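Oxalate biosynthetic component 1 (Burkholderia thailandensis, PDB 5IKY) produces oxalate in a quorum sensing-dependent pathway, as a bifunctional enzyme that joins a serine hydrolase with an additional lyase activity. Local coordinates at residues D258-I263 / K299-A304; R529-L534 / V704-L709; F636-L641 / D677-L682; A1017-H1022 / G1055-D1060. All blocks are in the same frame, centred on the assembly; numbering follows the deposited sequence.

Interaction 1. Residues D258-I263 / K299-A304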
loop_
_atom_site.group_PDB
_atom_site.type_symbol
_atom_site.label_atom_id
_atom_site.label_comp_id
_atom_site.label_asym_id
_atom_site.label_seq_id
_atom_site.Cartn_x
_atom_site.Cartn_y
_atom_site.Cartn_z
ATOM N N ASP A 258 -6.528 25.188 3.223
ATOM C CA ASP A 258 -6.818 24.416 4.428
ATOM C C ASP A 258 -7.003 22.933 4.118
ATOM O O ASP A 258 -6.622 22.078 4.916
ATOM C CB ASP A 258 -8.057 24.962 5.138
ATOM C CG ASP A 258 -7.811 26.310 5.788
ATOM O OD1 ASP A 258 -6.637 26.625 6.081
ATOM O OD2 ASP A 258 -8.790 27.053 6.010
ATOM N N ASP A 259 -7.586 22.629 2.962
ATOM C CA ASP A 259 -7.730 21.239 2.537
ATOM C C ASP A 259 -6.369 20.595 2.287
ATOM O O ASP A 259 -6.117 19.477 2.736
ATOM C CB ASP A 259 -8.599 21.138 1.283
ATOM C CG ASP A 259 -10.081 21.240 1.590
ATOM O OD1 ASP A 259 -10.455 21.115 2.778
ATOM O OD2 ASP A 259 -10.873 21.436 0.643
ATOM N N TYR A 260 -5.489 21.304 1.585
ATOM C CA TYR A 260 -4.161 20.773 1.295
ATOM C C TYR A 260 -3.304 20.686 2.554
ATOM O O TYR A 260 -2.427 19.827 2.654
ATOM C CB TYR A 260 -3.458 21.619 0.231
ATOM C CG TYR A 260 -3.890 21.290 -1.180
ATOM C CD1 TYR A 260 -3.734 20.007 -1.690
ATOM C CD2 TYR A 260 -4.448 22.260 -2.005
ATOM C CE1 TYR A 260 -4.125 19.693 -2.977
ATOM C CE2 TYR A 260 -4.840 21.955 -3.301
ATOM C CZ TYR A 260 -4.678 20.669 -3.779
ATOM O OH TYR A 260 -5.065 20.357 -5.061
ATOM N N ASP A 261 -3.564 21.568 3.516
ATOM C CA ASP A 261 -2.871 21.520 4.801
ATOM C C ASP A 261 -3.218 20.237 5.549
ATOM O O ASP A 261 -2.478 19.810 6.435
ATOM C CB ASP A 261 -3.218 22.736 5.664
ATOM C CG ASP A 261 -2.517 24.000 5.207
ATOM O OD1 ASP A 261 -1.534 23.897 4.442
ATOM O OD2 ASP A 261 -2.943 25.099 5.624
ATOM N N ARG A 262 -4.348 19.635 5.189
ATOM C CA ARG A 262 -4.777 18.372 5.785
ATOM C C ARG A 262 -4.423 17.191 4.883
ATOM O O ARG A 262 -3.866 16.194 5.344
ATOM C CB ARG A 262 -6.283 18.394 6.060
ATOM N N ILE A 263 -4.742 17.314 3.598
ATOM C CA ILE A 263 -4.505 16.246 2.629
ATOM C C ILE A 263 -3.035 15.833 2.522
ATOM O O ILE A 263 -2.705 14.649 2.634
ATOM C CB ILE A 263 -5.000 16.653 1.225
ATOM C CG1 ILE A 263 -6.523 16.778 1.210
ATOM C CG2 ILE A 263 -4.541 15.647 0.179
ATOM C CD1 ILE A 263 -7.073 17.338 -0.081
ATOM N N LYS A 299 4.133 24.199 -1.414
ATOM C CA LYS A 299 5.041 24.481 -0.314
ATOM C C LYS A 299 5.482 23.185 0.348
ATOM O O LYS A 299 5.126 22.096 -0.098
ATOM C CB LYS A 299 4.368 25.391 0.715
ATOM C CG LYS A 299 3.087 24.808 1.284
ATOM C CD LYS A 299 2.508 25.678 2.381
ATOM C CE LYS A 299 1.303 25.003 3.020
ATOM N NZ LYS A 299 0.759 25.785 4.160
ATOM N N ARG A 300 6.256 23.304 1.418
ATOM C CA ARG A 300 6.694 22.134 2.167
ATOM C C ARG A 300 5.651 21.756 3.216
ATOM O O ARG A 300 5.181 22.612 3.968
ATOM C CB ARG A 300 8.055 22.397 2.811
ATOM C CG ARG A 300 9.178 22.546 1.795
ATOM C CD ARG A 300 10.455 23.093 2.416
ATOM N NE ARG A 300 11.576 23.018 1.484
ATOM C CZ ARG A 300 11.850 23.939 0.564
ATOM N NH1 ARG A 300 11.081 25.013 0.448
ATOM N NH2 ARG A 300 12.892 23.785 -0.243
ATOM N N TYR A 301 5.285 20.476 3.251
ATOM C CA TYR A 301 4.251 19.986 4.164
ATOM C C TYR A 301 4.794 19.010 5.202
ATOM O O TYR A 301 5.752 18.281 4.946
ATOM C CB TYR A 301 3.124 19.301 3.385
ATOM C CG TYR A 301 2.291 20.226 2.523
ATOM C CD1 TYR A 301 1.180 20.879 3.042
ATOM C CD2 TYR A 301 2.604 20.427 1.183
ATOM C CE1 TYR A 301 0.412 21.716 2.257
ATOM C CE2 TYR A 301 1.842 21.261 0.387
ATOM C CZ TYR A 301 0.747 21.903 0.929
ATOM O OH TYR A 301 -0.014 22.735 0.137
ATOM N N GLY A 302 4.161 18.996 6.372
ATOM C CA GLY A 302 4.467 18.025 7.407
ATOM C C GLY A 302 5.795 18.235 8.108
ATOM O O GLY A 302 6.528 19.182 7.816
ATOM N N HIS A 303 6.104 17.341 9.044
ATOM C CA HIS A 303 7.353 17.408 9.794
ATOM C C HIS A 303 8.551 17.108 8.904
ATOM O O HIS A 303 9.647 17.614 9.132
ATOM C CB HIS A 303 7.326 16.434 10.976
ATOM C CG HIS A 303 6.299 16.767 12.013
ATOM N ND1 HIS A 303 6.324 17.941 12.735
ATOM C CD2 HIS A 303 5.221 16.076 12.455
ATOM C CE1 HIS A 303 5.303 17.961 13.574
ATOM N NE2 HIS A 303 4.618 16.841 13.423
ATOM N N ALA A 304 8.333 16.283 7.885
ATOM C CA ALA A 304 9.398 15.917 6.958
ATOM C C ALA A 304 9.714 17.064 6.001
ATOM O O ALA A 304 10.707 17.013 5.274
ATOM C CB ALA A 304 9.017 14.668 6.181
HETATM O O HOH W 1 -1.990 24.494 1.188
#
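Tyr-301 brings the CE1 side of its ring to Tyr-260 O and Asp-261 OD1, fastening a connecting loop to an outer helix of the parallel TIM-type barrel. Helix 257-270 follows barrel strand 223-226, and the 299-304 loop leads into strand 310-313. Tyr-301 points its CB toward the helix, and the ring extends the approach along one edge. CD1 lies 3.8 Å from Tyr-260 O, and CE1 comes closer, 3.4 Å from that same Tyr-260 O, which stands oblique to the ring. CE1 also has Asp-261 OD1 beside it, near the ring plane. At the tip, the hydroxyl OH is 3.6 Å from Tyr-260 CB.

Lys-299 comes in over one face of the same ring. Its CG sits between the backbone N and carbonyl carbon (chi1 58°), which places CG above the rim of Tyr-301, and the rest of the chain runs out extended. CE passes 3.4 Å from Asp-261 OD1, and NZ forms a salt bridge of 3.0 Å to Asp-261 OD1. The two side chains meet at about a right angle, and the ammonium approaches on the syn side, 21° out of the carboxylate plane.

Beyond CB, the Tyr-260 ring turns from the loop and packs on Thr-228 and Leu-226, about 9 Å from the bound magnesium ion, whose ligands include His-227 and Glu-477. Tyr-301 OH is also hydrogen-bonded to His-297 O, just before the loop segment. A water lying in the plane of the Tyr-301 ring donates to Tyr-301 OH at 2.8 Å and, weakly, to Asp-261 OD1.

Interaction 2. Residues R529-L534 / V704-L709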
loop_
_atom_site.group_PDB
_atom_site.type_symbol
_atom_site.label_atom_id
_atom_site.label_comp_id
_atom_site.label_asym_id
_atom_site.label_seq_id
_atom_site.Cartn_x
_atom_site.Cartn_y
_atom_site.Cartn_z
ATOM N N ARG A 529 12.926 9.892 -2.705
ATOM C CA ARG A 529 12.708 10.485 -1.389
ATOM C C ARG A 529 14.035 10.715 -0.669
ATOM O O ARG A 529 15.013 10.015 -0.934
ATOM C CB ARG A 529 11.796 9.584 -0.550
ATOM C CG ARG A 529 10.327 9.649 -0.932
ATOM C CD ARG A 529 9.819 11.072 -0.876
ATOM N NE ARG A 529 8.362 11.143 -0.913
ATOM C CZ ARG A 529 7.681 12.262 -1.137
ATOM N NH1 ARG A 529 8.329 13.398 -1.362
ATOM N NH2 ARG A 529 6.357 12.244 -1.153
ATOM N N PRO A 530 14.078 11.706 0.238
ATOM C CA PRO A 530 15.306 12.039 0.972
ATOM C C PRO A 530 15.931 10.862 1.728
ATOM O O PRO A 530 17.154 10.712 1.695
ATOM C CB PRO A 530 14.841 13.119 1.953
ATOM C CG PRO A 530 13.684 13.764 1.268
ATOM C CD PRO A 530 12.989 12.658 0.525
ATOM N N ASP A 531 15.120 10.044 2.393
ATOM C CA ASP A 531 15.658 8.936 3.180
ATOM C C ASP A 531 16.227 7.841 2.275
ATOM O O ASP A 531 17.238 7.221 2.604
ATOM C CB ASP A 531 14.589 8.368 4.127
ATOM C CG ASP A 531 13.403 7.764 3.391
ATOM O OD1 ASP A 531 13.081 8.233 2.279
ATOM O OD2 ASP A 531 12.781 6.825 3.937
ATOM N N VAL A 532 15.583 7.614 1.133
ATOM C CA VAL A 532 16.103 6.686 0.132
ATOM C C VAL A 532 17.436 7.194 -0.413
ATOM O O VAL A 532 18.378 6.422 -0.614
ATOM C CB VAL A 532 15.099 6.483 -1.031
ATOM C CG1 VAL A 532 15.784 5.878 -2.250
ATOM C CG2 VAL A 532 13.946 5.602 -0.581
ATOM N N ALA A 533 17.512 8.503 -0.630
ATOM C CA ALA A 533 18.729 9.131 -1.129
ATOM C C ALA A 533 19.853 9.047 -0.099
ATOM O O ALA A 533 21.017 8.855 -0.452
ATOM C CB ALA A 533 18.463 10.576 -1.503
ATOM N N LEU A 534 19.497 9.190 1.173
ATOM C CA LEU A 534 20.486 9.163 2.244
ATOM C C LEU A 534 21.100 7.774 2.390
ATOM O O LEU A 534 22.307 7.643 2.602
ATOM C CB LEU A 534 19.860 9.609 3.566
ATOM C CG LEU A 534 20.851 9.782 4.721
ATOM C CD1 LEU A 534 21.891 10.835 4.375
ATOM C CD2 LEU A 534 20.123 10.148 6.002
ATOM N N VAL A 704 4.052 -1.496 3.739
ATOM C CA VAL A 704 5.502 -1.485 3.862
ATOM C C VAL A 704 6.109 -0.703 2.703
ATOM O O VAL A 704 5.779 -0.946 1.543
ATOM C CB VAL A 704 6.081 -2.914 3.887
ATOM C CG1 VAL A 704 7.571 -2.876 4.178
ATOM C CG2 VAL A 704 5.359 -3.759 4.928
ATOM N N VAL A 705 6.993 0.239 3.020
ATOM C CA VAL A 705 7.587 1.102 2.003
ATOM C C VAL A 705 9.099 0.909 1.912
ATOM O O VAL A 705 9.687 0.194 2.721
ATOM C CB VAL A 705 7.279 2.586 2.284
ATOM C CG1 VAL A 705 5.796 2.774 2.562
ATOM C CG2 VAL A 705 8.101 3.087 3.454
ATOM N N ASN A 706 9.711 1.557 0.922
ATOM C CA ASN A 706 11.149 1.460 0.657
ATOM C C ASN A 706 11.605 0.022 0.432
ATOM O O ASN A 706 12.614 -0.417 0.985
ATOM C CB ASN A 706 11.956 2.090 1.796
ATOM C CG ASN A 706 11.706 3.580 1.933
ATOM O OD1 ASN A 706 11.275 4.237 0.984
ATOM N ND2 ASN A 706 11.985 4.123 3.116
ATOM N N LEU A 707 10.853 -0.700 -0.392
ATOM C CA LEU A 707 11.161 -2.090 -0.708
ATOM C C LEU A 707 12.189 -2.199 -1.827
ATOM O O LEU A 707 12.775 -3.260 -2.043
ATOM C CB LEU A 707 9.886 -2.837 -1.101
ATOM C CG LEU A 707 8.808 -2.914 -0.024
ATOM C CD1 LEU A 707 7.546 -3.559 -0.574
ATOM C CD2 LEU A 707 9.335 -3.689 1.168
ATOM N N GLY A 708 12.403 -1.097 -2.537
ATOM C CA GLY A 708 13.301 -1.084 -3.677
ATOM C C GLY A 708 14.766 -1.206 -3.308
ATOM O O GLY A 708 15.554 -1.773 -4.065
ATOM N N LEU A 709 15.130 -0.678 -2.142
ATOM C CA LEU A 709 16.520 -0.681 -1.687
ATOM C C LEU A 709 17.127 -2.085 -1.632
ATOM O O LEU A 709 18.331 -2.249 -1.824
ATOM C CB LEU A 709 16.625 -0.019 -0.312
ATOM C CG LEU A 709 16.200 1.449 -0.243
ATOM C CD1 LEU A 709 16.295 1.971 1.183
ATOM C CD2 LEU A 709 17.039 2.305 -1.189
#
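Val-532, in the first turn of helix 530-541, and Asn-706, just past strand 704-705, bring their CA atoms to 7.2 Å, with Asn-706 in the left-handed helical region. Asn-706 aims its CB at the helix, and its amide divides between two neighbours. ND2 donates to Asp-531 OD2 at 2.9 Å, in a bond that is noticeably bent (143° at the hydrogen). The acceptor is met on its syn side but 35° out of the carboxylate plane, and the two flat groups are turned 54° from each other. OD1 instead faces a methyl, Val-532 CG2, at 3.4 Å.

Asp-531 reaches across because its CG lies between the backbone N and the carbonyl carbon. In the same pose its other oxygen, OD1, bonds weakly to Val-532 N at the helix start, where a negative charge is probably welcome. OD2 also forms a salt bridge with Arg-696, and Asn-706 ND2 has a second acceptor in Ile-693 O, so Asp-531 OD2 and Asn-706 ND2 each have two partners.

An apolar contact completes the interface: Val-532 CG1 rests 3.9 Å from Leu-709 CD2. Glu-519 takes bonds from the backbone N of Asn-706 and of Gly-708. The arrangement is that of the N terminus of helix 530-541 docked beside a two-stranded antiparallel hairpin of the cap domain, strands 696-697 and 704-705.

Interaction 3. Residues F636-L641 / D677-L682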
loop_
_atom_site.group_PDB
_atom_site.type_symbol
_atom_site.label_atom_id
_atom_site.label_comp_id
_atom_site.label_asym_id
_atom_site.label_seq_id
_atom_site.Cartn_x
_atom_site.Cartn_y
_atom_site.Cartn_z
ATOM N N PHE A 636 14.098 7.420 25.158
ATOM C CA PHE A 636 14.470 7.925 23.843
ATOM C C PHE A 636 14.377 9.444 23.817
ATOM O O PHE A 636 15.273 10.122 23.315
ATOM C CB PHE A 636 13.574 7.322 22.759
ATOM C CG PHE A 636 13.849 7.849 21.379
ATOM C CD1 PHE A 636 14.859 7.305 20.604
ATOM C CD2 PHE A 636 13.092 8.883 20.852
ATOM C CE1 PHE A 636 15.113 7.784 19.334
ATOM C CE2 PHE A 636 13.340 9.368 19.582
ATOM C CZ PHE A 636 14.352 8.817 18.822
ATOM N N ALA A 637 13.284 9.964 24.363
ATOM C CA ALA A 637 13.080 11.402 24.457
ATOM C C ALA A 637 14.155 12.034 25.334
ATOM O O ALA A 637 14.728 13.062 24.980
ATOM C CB ALA A 637 11.698 11.709 25.002
ATOM N N ARG A 638 14.423 11.407 26.476
ATOM C CA ARG A 638 15.486 11.855 27.369
ATOM C C ARG A 638 16.833 11.812 26.658
ATOM O O ARG A 638 17.677 12.688 26.842
ATOM C CB ARG A 638 15.536 10.985 28.627
ATOM C CG ARG A 638 14.227 10.911 29.396
ATOM C CD ARG A 638 14.334 9.946 30.571
ATOM N NE ARG A 638 15.402 10.316 31.497
ATOM C CZ ARG A 638 16.474 9.569 31.745
ATOM N NH1 ARG A 638 16.628 8.400 31.136
ATOM N NH2 ARG A 638 17.394 9.988 32.605
ATOM N N GLU A 639 17.018 10.785 25.838
ATOM C CA GLU A 639 18.277 10.561 25.139
ATOM C C GLU A 639 18.540 11.644 24.095
ATOM O O GLU A 639 19.688 11.909 23.740
ATOM C CB GLU A 639 18.264 9.181 24.480
ATOM C CG GLU A 639 19.629 8.626 24.128
ATOM C CD GLU A 639 19.552 7.196 23.629
ATOM O OE1 GLU A 639 18.520 6.828 23.026
ATOM O OE2 GLU A 639 20.518 6.437 23.850
ATOM N N LEU A 640 17.471 12.270 23.615
ATOM C CA LEU A 640 17.578 13.283 22.570
ATOM C C LEU A 640 17.638 14.705 23.123
ATOM O O LEU A 640 18.279 15.577 22.537
ATOM C CB LEU A 640 16.401 13.164 21.597
ATOM C CG LEU A 640 16.671 12.454 20.268
ATOM C CD1 LEU A 640 17.213 11.048 20.496
ATOM C CD2 LEU A 640 15.409 12.417 19.418
ATOM N N LEU A 641 16.972 14.935 24.250
ATOM C CA LEU A 641 16.849 16.283 24.794
ATOM C C LEU A 641 18.020 16.668 25.698
ATOM O O LEU A 641 18.465 17.815 25.687
ATOM C CB LEU A 641 15.531 16.424 25.558
ATOM C CG LEU A 641 14.264 16.196 24.730
ATOM C CD1 LEU A 641 13.027 16.627 25.498
ATOM C CD2 LEU A 641 14.350 16.919 23.397
ATOM N N ASP A 677 25.196 7.614 31.260
ATOM C CA ASP A 677 26.369 7.082 30.570
ATOM C C ASP A 677 26.030 5.801 29.807
ATOM O O ASP A 677 26.912 5.145 29.251
ATOM C CB ASP A 677 27.520 6.836 31.553
ATOM C CG ASP A 677 27.438 5.479 32.224
ATOM O OD1 ASP A 677 26.353 5.124 32.735
ATOM O OD2 ASP A 677 28.464 4.764 32.236
ATOM N N GLN A 678 24.747 5.452 29.783
ATOM C CA GLN A 678 24.264 4.370 28.933
ATOM C C GLN A 678 23.550 4.943 27.712
ATOM O O GLN A 678 22.988 4.201 26.905
ATOM C CB GLN A 678 23.333 3.436 29.709
ATOM C CG GLN A 678 24.055 2.344 30.485
ATOM C CD GLN A 678 24.829 1.398 29.582
ATOM O OE1 GLN A 678 24.253 0.729 28.724
ATOM N NE2 GLN A 678 26.141 1.338 29.774
ATOM N N PHE A 679 23.570 6.268 27.589
ATOM C CA PHE A 679 23.007 6.936 26.420
ATOM C C PHE A 679 23.830 6.621 25.180
ATOM O O PHE A 679 25.060 6.608 25.225
ATOM C CB PHE A 679 22.944 8.454 26.618
ATOM C CG PHE A 679 21.802 8.914 27.479
ATOM C CD1 PHE A 679 20.797 8.038 27.858
ATOM C CD2 PHE A 679 21.725 10.233 27.897
ATOM C CE1 PHE A 679 19.745 8.469 28.648
ATOM C CE2 PHE A 679 20.677 10.669 28.685
ATOM C CZ PHE A 679 19.685 9.785 29.061
ATOM N N LYS A 680 23.144 6.366 24.073
ATOM C CA LYS A 680 23.810 6.112 22.805
ATOM C C LYS A 680 24.407 7.400 22.251
ATOM O O LYS A 680 23.728 8.426 22.190
ATOM C CB LYS A 680 22.829 5.509 21.799
ATOM C CG LYS A 680 22.217 4.192 22.243
ATOM C CD LYS A 680 21.074 3.778 21.334
ATOM C CE LYS A 680 20.465 2.462 21.784
ATOM N NZ LYS A 680 19.288 2.083 20.955
ATOM N N PRO A 681 25.687 7.354 21.852
ATOM C CA PRO A 681 26.326 8.490 21.179
ATOM C C PRO A 681 25.678 8.776 19.825
ATOM O O PRO A 681 24.943 7.932 19.312
ATOM C CB PRO A 681 27.778 8.031 21.011
ATOM C CG PRO A 681 27.713 6.541 21.051
ATOM C CD PRO A 681 26.608 6.217 22.013
ATOM N N LEU A 682 25.948 9.950 19.261
ATOM C CA LEU A 682 25.320 10.374 18.008
ATOM C C LEU A 682 25.521 9.401 16.829
ATOM O O LEU A 682 24.546 9.045 16.166
ATOM C CB LEU A 682 25.818 11.774 17.623
ATOM C CG LEU A 682 25.354 12.354 16.285
ATOM C CD1 LEU A 682 23.841 12.488 16.249
ATOM C CD2 LEU A 682 26.023 13.697 16.028
#
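Glu-639 supplies the polar bond between helix 629-641 and the 677-682 segment: Lys-680 N donates to Glu-639 OE2 at 2.6 Å, nearly straight at 168°. The N-H comes to the anti side of the carboxylate. Lys-680 also brings CB to 3.2 Å from Glu-639 OE2, and its NZ goes on to a salt bridge with Glu-688. OE2 forms a salt bridge with Arg-616, whose NE bonds to Gln-678 O, so one arginine braces both parties.

The CH-pi contact uses the backbone end of the same residue. Glu-639 CA stands over the centre of the Phe-679 ring, 4.2 Å from its centroid. CG lies anti to the backbone N (chi1 -160°), and the extended chain carries CG along the ring, running counter to the Phe-679 side chain. Both parts lie in the cap domain, where the segment leads from the loop after helix 629-641 into helix 682-690, with Pro-681 at its N-cap position.

The Arg-638 guanidinium meets the ring at its edge: NH1 lies in the ring plane, 3.9 Å from Phe-679 CZ, which in turn sits over a face of the guanidinium; the planes are 62° apart. Arg-638 NE forms a salt bridge with Asp-652, and NH1 hydrogen-bonds to Val-674 O.

Interaction 4. Residues A1017-H1022 / G1055-D1060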
loop_
_atom_site.group_PDB
_atom_site.type_symbol
_atom_site.label_atom_id
_atom_site.label_comp_id
_atom_site.label_asym_id
_atom_site.label_seq_id
_atom_site.Cartn_x
_atom_site.Cartn_y
_atom_site.Cartn_z
ATOM N N ALA A 1017 -2.933 -9.203 -2.870
ATOM C CA ALA A 1017 -3.146 -7.841 -2.396
ATOM C C ALA A 1017 -4.617 -7.607 -2.063
ATOM O O ALA A 1017 -4.944 -6.788 -1.203
ATOM C CB ALA A 1017 -2.665 -6.832 -3.436
ATOM N N ASP A 1018 -5.501 -8.330 -2.749
ATOM C CA ASP A 1018 -6.935 -8.233 -2.494
ATOM C C ASP A 1018 -7.290 -8.843 -1.147
ATOM O O ASP A 1018 -8.041 -8.256 -0.366
ATOM C CB ASP A 1018 -7.734 -8.922 -3.602
ATOM C CG ASP A 1018 -7.729 -8.140 -4.900
ATOM O OD1 ASP A 1018 -7.629 -6.896 -4.847
ATOM O OD2 ASP A 1018 -7.833 -8.770 -5.973
ATOM N N VAL A 1019 -6.750 -10.031 -0.887
ATOM C CA VAL A 1019 -6.979 -10.726 0.373
ATOM C C VAL A 1019 -6.504 -9.879 1.550
ATOM O O VAL A 1019 -7.179 -9.788 2.576
ATOM C CB VAL A 1019 -6.262 -12.090 0.400
ATOM C CG1 VAL A 1019 -6.567 -12.827 1.695
ATOM C CG2 VAL A 1019 -6.668 -12.929 -0.806
ATOM N N LEU A 1020 -5.345 -9.249 1.383
ATOM C CA LEU A 1020 -4.748 -8.425 2.428
ATOM C C LEU A 1020 -5.659 -7.268 2.835
ATOM O O LEU A 1020 -5.873 -7.027 4.022
ATOM C CB LEU A 1020 -3.386 -7.894 1.965
ATOM C CG LEU A 1020 -2.559 -7.069 2.955
ATOM C CD1 LEU A 1020 -1.083 -7.405 2.819
ATOM C CD2 LEU A 1020 -2.778 -5.581 2.733
ATOM N N GLN A 1021 -6.194 -6.556 1.847
ATOM C CA GLN A 1021 -7.045 -5.398 2.115
ATOM C C GLN A 1021 -8.409 -5.797 2.673
ATOM O O GLN A 1021 -9.048 -5.015 3.379
ATOM C CB GLN A 1021 -7.232 -4.563 0.851
ATOM C CG GLN A 1021 -6.628 -3.169 0.948
ATOM C CD GLN A 1021 -7.417 -2.248 1.862
ATOM O OE1 GLN A 1021 -8.618 -2.436 2.066
ATOM N NE2 GLN A 1021 -6.738 -1.257 2.434
ATOM N N HIS A 1022 -8.846 -7.014 2.362
ATOM C CA HIS A 1022 -10.078 -7.541 2.934
ATOM C C HIS A 1022 -9.893 -7.843 4.416
ATOM O O HIS A 1022 -10.803 -7.638 5.218
ATOM C CB HIS A 1022 -10.532 -8.802 2.191
ATOM C CG HIS A 1022 -11.444 -8.528 1.034
ATOM N ND1 HIS A 1022 -11.493 -9.334 -0.083
ATOM C CD2 HIS A 1022 -12.349 -7.542 0.825
ATOM C CE1 HIS A 1022 -12.386 -8.855 -0.932
ATOM N NE2 HIS A 1022 -12.919 -7.768 -0.405
ATOM N N GLY A 1055 2.447 -14.348 -0.824
ATOM C CA GLY A 1055 1.185 -13.769 -0.398
ATOM C C GLY A 1055 0.947 -13.904 1.092
ATOM O O GLY A 1055 -0.096 -13.497 1.604
ATOM N N VAL A 1056 1.917 -14.483 1.790
ATOM C CA VAL A 1056 1.819 -14.651 3.232
ATOM C C VAL A 1056 1.924 -13.302 3.935
ATOM O O VAL A 1056 2.788 -12.488 3.611
ATOM C CB VAL A 1056 2.917 -15.592 3.773
ATOM C CG1 VAL A 1056 2.779 -15.770 5.279
ATOM C CG2 VAL A 1056 2.861 -16.939 3.068
ATOM N N PHE A 1057 1.025 -13.063 4.884
ATOM C CA PHE A 1057 1.134 -11.904 5.760
ATOM C C PHE A 1057 0.513 -12.230 7.112
ATOM O O PHE A 1057 -0.264 -13.176 7.233
ATOM C CB PHE A 1057 0.476 -10.668 5.133
ATOM C CG PHE A 1057 -1.013 -10.786 4.959
ATOM C CD1 PHE A 1057 -1.548 -11.337 3.806
ATOM C CD2 PHE A 1057 -1.878 -10.327 5.940
ATOM C CE1 PHE A 1057 -2.917 -11.440 3.641
ATOM C CE2 PHE A 1057 -3.247 -10.428 5.782
ATOM C CZ PHE A 1057 -3.767 -10.987 4.631
ATOM N N LEU A 1058 0.867 -11.454 8.129
ATOM C CA LEU A 1058 0.401 -11.720 9.483
ATOM C C LEU A 1058 -0.324 -10.516 10.067
ATOM O O LEU A 1058 0.198 -9.402 10.059
ATOM C CB LEU A 1058 1.574 -12.108 10.386
ATOM C CG LEU A 1058 2.482 -13.231 9.881
ATOM C CD1 LEU A 1058 3.607 -13.494 10.871
ATOM C CD2 LEU A 1058 1.679 -14.498 9.622
ATOM N N LEU A 1059 -1.528 -10.749 10.577
ATOM C CA LEU A 1059 -2.301 -9.692 11.214
ATOM C C LEU A 1059 -1.889 -9.528 12.670
ATOM O O LEU A 1059 -1.516 -10.497 13.331
ATOM C CB LEU A 1059 -3.799 -9.990 11.123
ATOM C CG LEU A 1059 -4.435 -9.883 9.734
ATOM C CD1 LEU A 1059 -5.942 -10.084 9.816
ATOM C CD2 LEU A 1059 -4.100 -8.545 9.087
ATOM N N ASP A 1060 -1.948 -8.295 13.166
ATOM C CA ASP A 1060 -1.693 -8.039 14.577
ATOM C C ASP A 1060 -3.023 -7.977 15.326
ATOM O O ASP A 1060 -4.062 -8.347 14.780
ATOM C CB ASP A 1060 -0.884 -6.748 14.763
ATOM C CG ASP A 1060 -1.713 -5.490 14.557
ATOM O OD1 ASP A 1060 -2.756 -5.559 13.877
ATOM O OD2 ASP A 1060 -1.313 -4.423 15.070
#
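Phe-1057 and Leu-1020 are brought together by their first torsions. The Phe-1057 CG is wedged between its own backbone N and carbonyl carbon, in the crowded position (chi1 65°), which swings the ring out toward helix 1015-1025. Leu-1020 turns CG away from its backbone N (chi1 -177°), so that its branch runs back over the ring.

The leucine therefore covers one aromatic face at two places. CB lies 4.0 Å from Phe-1057 CE1, toward the outer end of the ring. CD1 reaches the inner end, 4.0 Å from Phe-1057 CG, and makes a CH-pi contact 4.2 Å from the ring centroid, 19° off the normal and shifted toward the rim. The tightest approach belongs to the helix backbone: Leu-1020 CA is 3.5 Å from Phe-1057 CZ.

These parts belong to the alpha/beta-hydrolase region of the chain. Segment 1055-1060 leaves the carboxyl end of strand 1049-1054 in its mixed sheet, and helix 1015-1025 lies, along the chain, between strands 988-992 and 1038-1043, so the contact packs a post-strand loop against a helix from an earlier connection.

Val-1019 adds a looser touch, CG1 to Phe-1057 CE1 at 4.4 Å. At the ring edge, in its plane, lies Leu-1059 CD2 of the same loop. Tyr-1032 stacks on the Phe-1057 ring and His-1036 meets it at an angle, while the Tyr-1032 hydroxyl bonds to Phe-1057 O. Asn-996 OD1 accepts from Leu-1058 N, the next residue along the loop.

In the fold
From the N terminus, interaction 1 comes first, closing a loop of 35 residues within the barrel that runs from helix 257-270 to the approach of strand 310-313. Interaction 2 opens later and spans 169 residues, joining helix 530-541 to the hairpin strand 704-705 of the cap domain. Interaction 3 falls wholly inside that span, linking helix 629-641 with the lead-in to helix 682-690. Interaction 4 follows in series in the hydrolase part, bridging 32 residues between helix 1015-1025 and the loop after strand 1049-1054. No two loops cross. The closest pair is 1 and 2, about 6 Å apart at their nearest atoms; 3 and 4 lie farthest, with centres 37 Å apart.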